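Local coordinates for fervidolysin (Fervidobacterium pennivorans, PDB 1R6V), which degrades keratin into peptides as a subtilisin-like serine protease, allowing its bacterium to grow on native feathers, at residues R334-V338 against N474-Y478; W404-L409 against L441-V447. The protein carries 1 engineered substitution. One frame throughout, in Å; residues are numbered along the deposited sequence.

Interaction 1 of 2, residues R334-V338 against N474-Y478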
ATOM      1  N   ARG A 334     -14.385   7.727  -8.018  1.00 38.89           N
ATOM      2  CA  ARG A 334     -13.977   7.670  -9.418  1.00 39.92           C
ATOM      3  C   ARG A 334     -12.454   7.565  -9.500  1.00 40.15           C
ATOM      4  O   ARG A 334     -11.734   8.394  -8.941  1.00 40.81           O
ATOM      5  CB  ARG A 334     -14.458   8.931 -10.154  1.00 40.64           C
ATOM      6  CG  ARG A 334     -13.895   9.094 -11.561  1.00 42.81           C
ATOM      7  CD  ARG A 334     -14.470  10.314 -12.288  1.00 43.94           C
ATOM      8  NE  ARG A 334     -13.903  10.448 -13.632  1.00 46.15           N
ATOM      9  CZ  ARG A 334     -14.343  11.296 -14.557  1.00 46.20           C
ATOM     10  NH1 ARG A 334     -15.369  12.099 -14.293  1.00 47.78           N
ATOM     11  NH2 ARG A 334     -13.758  11.337 -15.748  1.00 46.98           N
ATOM     12  N   SER A 335     -11.971   6.544 -10.199  1.00 39.45           N
ATOM     13  CA  SER A 335     -10.536   6.329 -10.341  1.00 39.41           C
ATOM     14  C   SER A 335     -10.228   5.481 -11.567  1.00 38.52           C
ATOM     15  O   SER A 335     -10.983   4.578 -11.925  1.00 38.47           O
ATOM     16  CB  SER A 335      -9.976   5.656  -9.085  1.00 39.58           C
ATOM     17  OG  SER A 335     -10.699   4.478  -8.763  1.00 43.58           O
ATOM     18  N   ASP A 336      -9.117   5.784 -12.223  1.00 37.47           N
ATOM     19  CA  ASP A 336      -8.726   5.032 -13.406  1.00 36.37           C
ATOM     20  C   ASP A 336      -8.423   3.581 -13.050  1.00 34.57           C
ATOM     21  O   ASP A 336      -8.335   2.733 -13.937  1.00 34.46           O
ATOM     22  CB  ASP A 336      -7.480   5.642 -14.031  1.00 38.67           C
ATOM     23  CG  ASP A 336      -6.357   5.786 -13.031  1.00 39.31           C
ATOM     24  OD1 ASP A 336      -6.279   6.855 -12.392  1.00 40.40           O
ATOM     25  OD2 ASP A 336      -5.575   4.820 -12.867  1.00 40.10           O
ATOM     26  N   GLY A 337      -8.258   3.309 -11.755  1.00 30.92           N
ATOM     27  CA  GLY A 337      -7.942   1.963 -11.304  1.00 27.14           C
ATOM     28  C   GLY A 337      -9.122   1.009 -11.222  1.00 24.27           C
ATOM     29  O   GLY A 337      -8.928  -0.190 -11.033  1.00 23.80           O
ATOM     30  N   VAL A 338     -10.344   1.518 -11.373  1.00 22.09           N
ATOM     31  CA  VAL A 338     -11.524   0.658 -11.296  1.00 19.64           C
ATOM     32  C   VAL A 338     -11.554  -0.348 -12.441  1.00 20.69           C
ATOM     33  O   VAL A 338     -11.445   0.037 -13.608  1.00 20.10           O
ATOM     34  CB  VAL A 338     -12.835   1.489 -11.339  1.00 21.88           C
ATOM     35  CG1 VAL A 338     -14.045   0.570 -11.374  1.00 20.03           C
ATOM     36  CG2 VAL A 338     -12.903   2.408 -10.137  1.00 22.60           C
ATOM     37  N   ASN A 474      -6.270   5.783 -21.792  1.00 32.18           N
ATOM     38  CA  ASN A 474      -7.403   4.983 -21.361  1.00 32.32           C
ATOM     39  C   ASN A 474      -6.897   3.753 -20.629  1.00 30.84           C
ATOM     40  O   ASN A 474      -5.734   3.380 -20.752  1.00 30.46           O
ATOM     41  CB  ASN A 474      -8.291   4.584 -22.557  1.00 34.83           C
ATOM     42  CG  ASN A 474      -7.544   3.803 -23.631  1.00 37.15           C
ATOM     43  OD1 ASN A 474      -8.147   3.346 -24.612  1.00 38.63           O
ATOM     44  ND2 ASN A 474      -6.234   3.649 -23.459  1.00 38.83           N
ATOM     45  N   GLY A 475      -7.769   3.125 -19.857  1.00 29.29           N
ATOM     46  CA  GLY A 475      -7.341   1.960 -19.116  1.00 27.36           C
ATOM     47  C   GLY A 475      -6.804   2.411 -17.775  1.00 26.34           C
ATOM     48  O   GLY A 475      -6.625   3.603 -17.528  1.00 24.98           O
ATOM     49  N   SER A 476      -6.509   1.398 -16.898  1.00 25.01           N
ATOM     50  CA  SER A 476      -6.005   1.698 -15.572  1.00 25.35           C
ATOM     51  C   SER A 476      -4.570   2.195 -15.546  1.00 23.62           C
ATOM     52  O   SER A 476      -3.723   1.736 -16.315  1.00 23.52           O
ATOM     53  CB  SER A 476      -6.121   0.460 -14.682  1.00 26.02           C
ATOM     54  OG  SER A 476      -5.558   0.711 -13.400  1.00 29.42           O
ATOM     55  N   CYS A 477      -4.321   3.214 -14.683  1.00 23.25           N
ATOM     56  CA  CYS A 477      -2.966   3.698 -14.500  1.00 21.70           C
ATOM     57  C   CYS A 477      -2.474   2.954 -13.267  1.00 19.87           C
ATOM     58  O   CYS A 477      -3.281   2.428 -12.500  1.00 19.37           O
ATOM     59  CB  CYS A 477      -2.960   5.204 -14.254  1.00 23.63           C
ATOM     60  SG  CYS A 477      -3.491   6.141 -15.737  1.00 29.43           S
ATOM     61  N   TYR A 478      -1.163   2.905 -13.080  1.00 17.70           N
ATOM     62  CA  TYR A 478      -0.610   2.206 -11.928  1.00 16.43           C
ATOM     63  C   TYR A 478       0.404   3.084 -11.228  1.00 16.12           C
ATOM     64  O   TYR A 478       0.977   3.989 -11.831  1.00 15.01           O
ATOM     65  CB  TYR A 478       0.054   0.896 -12.362  1.00 14.31           C
ATOM     66  CG  TYR A 478      -0.902  -0.075 -13.039  1.00 14.30           C
ATOM     67  CD1 TYR A 478      -0.832  -0.303 -14.415  1.00 15.02           C
ATOM     68  CD2 TYR A 478      -1.866  -0.766 -12.301  1.00 13.39           C
ATOM     69  CE1 TYR A 478      -1.701  -1.205 -15.044  1.00 12.92           C
ATOM     70  CE2 TYR A 478      -2.739  -1.672 -12.914  1.00 12.90           C
ATOM     71  CZ  TYR A 478      -2.642  -1.886 -14.287  1.00 12.00           C
ATOM     72  OH  TYR A 478      -3.470  -2.799 -14.890  1.00 13.18           O
TER
HETATM   73  O   HOH W   1      -6.002  -0.683 -11.235  1.00 35.74           O
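Asp336 reaches across to the backbone of Ser476 and Cys477, and its carboxylate carries the one direct hydrogen bond between the two loops. Its CB points toward the other loop, 4.0 Å from Cys477 N. One atom further on, CG rests against the side chain of the cysteine, 3.7 Å from Cys477 CB. At the tip the two oxygens part ways: OD1 only grazes Cys477 CB (4.1 Å), while OD2 accepts the amide of Cys477 (N to OD2 2.7 Å). The bond is bent, with 147° at the hydrogen, and the donor comes from the anti side of the carboxylate, 32° out of its plane. Asp336 can turn this way because CG sits between its backbone N and carbonyl carbon (chi1 53°), which folds the acid over the neighbouring loop. A short acid suits the site, since it brings a charged acceptor to a main-chain N-H over a small gap.

The main chain of Asp336 makes a second touch: its carbonyl O receives a CA-H...O contact from Ser476 CA at 3.0 Å. Next to it, Ser476 OG lies 3.4 Å from Gly337 CA. One water then ties Gly337 O (3.0 Å) to Ser476 OG (2.6 Å), and it donates to the carbonyl. Gly475 has a positive phi at which a side chain would press on the preceding carbonyl, which suits glycine. Ser476 O is hydrogen-bonded by Arg472 NE.

Asp336 and Gly337 are the central pair of a type I beta turn, closed by Val338 N to Ser335 O. The whole is a turn of the subtilisin-like catalytic domain set against the hairpin loop between strands 466-471 and 478-481 of the adjoining beta-sandwich domain.

Interaction 2 of 2, residues W404-L409 against L441-V447; sequences WQIRKL and LPTQGGV
The indole of Trp404 lies against the backbone of Gly446, a flat plate fitted to a flat piece of chain. Gly446 CA stands 3.8 Å from the centroid of the six-membered ring, 23° off its normal, in a CH-pi contact. Any side chain on this glycine would run into the ring, so the hollow exists because Gly446 has none. The opposite face is covered from within the helix by Gln405 CG, 3.5 Å above the plane, and the rim meets the turn at Thr443 and Gln444, with Trp404 CZ3 3.5 Å from Gln444 O. With an alanine here the glycine backbone would probably lose its plate, opening a gap between Gly446 and Gln405.

Further along, the incoming chain supplies the bump. The ring of Pro442 settles into a shallow groove: its CG lies 3.5 Å from Gln405 O and 3.9 Å from Lys408 CB, while its CD rests 3.9 Å from Leu409 CB. Beside it Leu441 crosses both Gln405 and Leu409 at about a right angle, with CD2 against the Gln405 amide (Leu441 CD1 to Leu409 CD2 4.1 Å). The side chain of Gln405, extended beyond CG, reaches Pro442 O, to which NE2 donates at 2.8 Å along a fairly straight path (158°).

Lys408 lays its bent aliphatic part along Gly445 O. Its amine salt-bridges Glu411 and hydrogen-bonds a water that donates to Gly445 O. Together these fits seat the linker on helix 403-413, where the catalytic domain of this S8 protease passes into the first strand, 446-455, of its Ig-like beta-sandwich domain.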
ATOM      1  N   TRP A 404      -3.959 -12.107 -13.029  1.00 10.49           N
ATOM      2  CA  TRP A 404      -4.220 -11.173 -14.118  1.00 11.35           C
ATOM      3  C   TRP A 404      -5.215 -11.756 -15.123  1.00 11.11           C
ATOM      4  O   TRP A 404      -5.997 -11.022 -15.728  1.00 10.44           O
ATOM      5  CB  TRP A 404      -2.926 -10.752 -14.829  1.00 12.73           C
ATOM      6  CG  TRP A 404      -2.274 -11.782 -15.733  1.00 13.02           C
ATOM      7  CD1 TRP A 404      -1.168 -12.535 -15.453  1.00 14.98           C
ATOM      8  CD2 TRP A 404      -2.626 -12.084 -17.093  1.00 13.55           C
ATOM      9  NE1 TRP A 404      -0.806 -13.280 -16.553  1.00 14.61           N
ATOM     10  CE2 TRP A 404      -1.683 -13.018 -17.570  1.00 14.58           C
ATOM     11  CE3 TRP A 404      -3.647 -11.652 -17.951  1.00 13.81           C
ATOM     12  CZ2 TRP A 404      -1.731 -13.528 -18.870  1.00 16.19           C
ATOM     13  CZ3 TRP A 404      -3.694 -12.162 -19.237  1.00 14.96           C
ATOM     14  CH2 TRP A 404      -2.740 -13.089 -19.685  1.00 13.57           C
ATOM     15  N   GLN A 405      -5.204 -13.075 -15.287  1.00 10.21           N
ATOM     16  CA  GLN A 405      -6.129 -13.690 -16.229  1.00 11.90           C
ATOM     17  C   GLN A 405      -7.564 -13.567 -15.739  1.00 11.60           C
ATOM     18  O   GLN A 405      -8.483 -13.346 -16.525  1.00 13.58           O
ATOM     19  CB  GLN A 405      -5.780 -15.161 -16.440  1.00 12.78           C
ATOM     20  CG  GLN A 405      -4.458 -15.386 -17.150  1.00 12.72           C
ATOM     21  CD  GLN A 405      -4.159 -16.873 -17.344  1.00 12.95           C
ATOM     22  OE1 GLN A 405      -3.911 -17.599 -16.385  1.00 13.20           O
ATOM     23  NE2 GLN A 405      -4.188 -17.322 -18.588  1.00 14.20           N
ATOM     24  N   ILE A 406      -7.757 -13.724 -14.436  1.00  9.66           N
ATOM     25  CA  ILE A 406      -9.094 -13.590 -13.877  1.00 10.91           C
ATOM     26  C   ILE A 406      -9.557 -12.154 -14.055  1.00 12.07           C
ATOM     27  O   ILE A 406     -10.690 -11.909 -14.493  1.00 12.32           O
ATOM     28  CB  ILE A 406      -9.117 -13.966 -12.373  1.00 11.10           C
ATOM     29  CG1 ILE A 406      -8.881 -15.477 -12.214  1.00 12.33           C
ATOM     30  CG2 ILE A 406     -10.463 -13.519 -11.738  1.00 12.51           C
ATOM     31  CD1 ILE A 406      -9.991 -16.356 -12.826  1.00 14.40           C
ATOM     32  N   ARG A 407      -8.695 -11.184 -13.729  1.00 11.13           N
ATOM     33  CA  ARG A 407      -9.109  -9.804 -13.883  1.00 11.23           C
ATOM     34  C   ARG A 407      -9.417  -9.484 -15.342  1.00 11.46           C
ATOM     35  O   ARG A 407     -10.439  -8.874 -15.632  1.00 11.45           O
ATOM     36  CB  ARG A 407      -8.049  -8.827 -13.368  1.00 11.67           C
ATOM     37  CG  ARG A 407      -8.471  -7.361 -13.505  1.00 11.46           C
ATOM     38  CD  ARG A 407      -7.444  -6.431 -12.864  1.00 12.42           C
ATOM     39  NE  ARG A 407      -6.107  -6.595 -13.435  1.00 12.98           N
ATOM     40  CZ  ARG A 407      -5.745  -6.157 -14.637  1.00 14.05           C
ATOM     41  NH1 ARG A 407      -6.622  -5.512 -15.406  1.00 11.29           N
ATOM     42  NH2 ARG A 407      -4.511  -6.378 -15.071  1.00 12.21           N
ATOM     43  N   LYS A 408      -8.539  -9.892 -16.262  1.00  9.15           N
ATOM     44  CA  LYS A 408      -8.818  -9.582 -17.663  1.00 11.12           C
ATOM     45  C   LYS A 408     -10.074 -10.251 -18.175  1.00 11.48           C
ATOM     46  O   LYS A 408     -10.750  -9.707 -19.043  1.00 13.72           O
ATOM     47  CB  LYS A 408      -7.634  -9.958 -18.565  1.00 11.65           C
ATOM     48  CG  LYS A 408      -6.371  -9.129 -18.331  1.00 14.99           C
ATOM     49  CD  LYS A 408      -6.615  -7.600 -18.364  1.00 18.42           C
ATOM     50  CE  LYS A 408      -7.377  -7.145 -19.593  1.00 20.81           C
ATOM     51  NZ  LYS A 408      -7.545  -5.648 -19.576  1.00 23.32           N
ATOM     52  N   LEU A 409     -10.389 -11.436 -17.666  1.00 10.04           N
ATOM     53  CA  LEU A 409     -11.592 -12.131 -18.111  1.00 12.50           C
ATOM     54  C   LEU A 409     -12.795 -11.294 -17.705  1.00 12.71           C
ATOM     55  O   LEU A 409     -13.727 -11.095 -18.487  1.00 12.55           O
ATOM     56  CB  LEU A 409     -11.682 -13.518 -17.474  1.00 12.28           C
ATOM     57  CG  LEU A 409     -12.929 -14.347 -17.831  1.00 11.71           C
ATOM     58  CD1 LEU A 409     -13.151 -14.414 -19.367  1.00 13.65           C
ATOM     59  CD2 LEU A 409     -12.760 -15.739 -17.264  1.00 12.41           C
ATOM     60  N   LEU A 441     -10.350 -18.468 -20.897  1.00 21.34           N
ATOM     61  CA  LEU A 441      -9.475 -17.663 -20.064  1.00 19.85           C
ATOM     62  C   LEU A 441      -8.471 -16.973 -20.998  1.00 19.66           C
ATOM     63  O   LEU A 441      -7.847 -17.636 -21.842  1.00 17.84           O
ATOM     64  CB  LEU A 441      -8.747 -18.589 -19.107  1.00 21.20           C
ATOM     65  CG  LEU A 441      -7.970 -17.986 -17.956  1.00 21.20           C
ATOM     66  CD1 LEU A 441      -8.957 -17.359 -16.949  1.00 18.85           C
ATOM     67  CD2 LEU A 441      -7.162 -19.081 -17.280  1.00 18.41           C
ATOM     68  N   PRO A 442      -8.298 -15.642 -20.874  1.00 18.53           N
ATOM     69  CA  PRO A 442      -7.356 -14.927 -21.745  1.00 18.99           C
ATOM     70  C   PRO A 442      -5.914 -15.387 -21.634  1.00 18.56           C
ATOM     71  O   PRO A 442      -5.435 -15.692 -20.547  1.00 18.59           O
ATOM     72  CB  PRO A 442      -7.528 -13.461 -21.341  1.00 20.43           C
ATOM     73  CG  PRO A 442      -8.075 -13.537 -19.950  1.00 21.18           C
ATOM     74  CD  PRO A 442      -9.022 -14.697 -19.999  1.00 19.44           C
ATOM     75  N   THR A 443      -5.236 -15.445 -22.776  1.00 19.27           N
ATOM     76  CA  THR A 443      -3.842 -15.863 -22.818  1.00 19.83           C
ATOM     77  C   THR A 443      -2.939 -14.647 -22.991  1.00 19.10           C
ATOM     78  O   THR A 443      -1.720 -14.748 -22.886  1.00 20.60           O
ATOM     79  CB  THR A 443      -3.595 -16.839 -23.987  1.00 22.18           C
ATOM     80  OG1 THR A 443      -3.935 -16.194 -25.217  1.00 25.74           O
ATOM     81  CG2 THR A 443      -4.451 -18.082 -23.834  1.00 24.70           C
ATOM     82  N   GLN A 444      -3.544 -13.499 -23.253  1.00 17.94           N
ATOM     83  CA  GLN A 444      -2.796 -12.265 -23.414  1.00 19.67           C
ATOM     84  C   GLN A 444      -3.581 -11.138 -22.762  1.00 17.79           C
ATOM     85  O   GLN A 444      -4.763 -11.300 -22.440  1.00 16.31           O
ATOM     86  CB  GLN A 444      -2.576 -11.969 -24.900  1.00 24.35           C
ATOM     87  CG  GLN A 444      -1.551 -12.883 -25.534  1.00 31.62           C
ATOM     88  CD  GLN A 444      -1.314 -12.579 -27.001  1.00 35.33           C
ATOM     89  OE1 GLN A 444      -1.021 -11.439 -27.383  1.00 38.74           O
ATOM     90  NE2 GLN A 444      -1.433 -13.603 -27.834  1.00 38.43           N
ATOM     91  N   GLY A 445      -2.914 -10.009 -22.545  1.00 16.13           N
ATOM     92  CA  GLY A 445      -3.586  -8.870 -21.944  1.00 15.11           C
ATOM     93  C   GLY A 445      -2.996  -8.457 -20.610  1.00 15.06           C
ATOM     94  O   GLY A 445      -3.333  -7.396 -20.098  1.00 15.66           O
ATOM     95  N   GLY A 446      -2.127  -9.291 -20.047  1.00 16.23           N
ATOM     96  CA  GLY A 446      -1.513  -8.953 -18.766  1.00 15.89           C
ATOM     97  C   GLY A 446      -0.168  -9.624 -18.592  1.00 16.64           C
ATOM     98  O   GLY A 446       0.241 -10.437 -19.429  1.00 17.84           O
ATOM     99  N   VAL A 447       0.552  -9.261 -17.532  1.00 15.51           N
ATOM    100  CA  VAL A 447       1.846  -9.874 -17.239  1.00 14.69           C
ATOM    101  C   VAL A 447       1.870 -10.228 -15.754  1.00 16.48           C
ATOM    102  O   VAL A 447       1.285  -9.527 -14.920  1.00 14.77           O
ATOM    103  CB  VAL A 447       3.044  -8.935 -17.549  1.00 15.57           C
ATOM    104  CG1 VAL A 447       3.148  -8.687 -19.051  1.00 16.46           C
ATOM    105  CG2 VAL A 447       2.889  -7.627 -16.799  1.00 14.59           C
TER
HETATM  106  O   HOH W   2      -4.974  -5.598 -21.335  1.00 19.99           O

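Both contacts join the catalytic domain to the first beta-sandwich domain, their centres about 17 Å apart. Interaction 1 is a small surface touch between two loops, burying 173 Å², and works by polar means: a carboxylate, a backbone amide and a bridging water. Interaction 2, partly buried, covers 537 Å²; a helix and the incoming linker mesh through an aromatic plate, a proline and leucines, with one side-chain-to-backbone hydrogen bond and a water among them. They meet where Tyr478 OH packs 3.7 Å from Arg407 NH2, and Asp494 bridges them, since its N binds Tyr478 OH and its carboxylate pairs with Arg407. Linker and hairpin loop thus fasten one domain at two points.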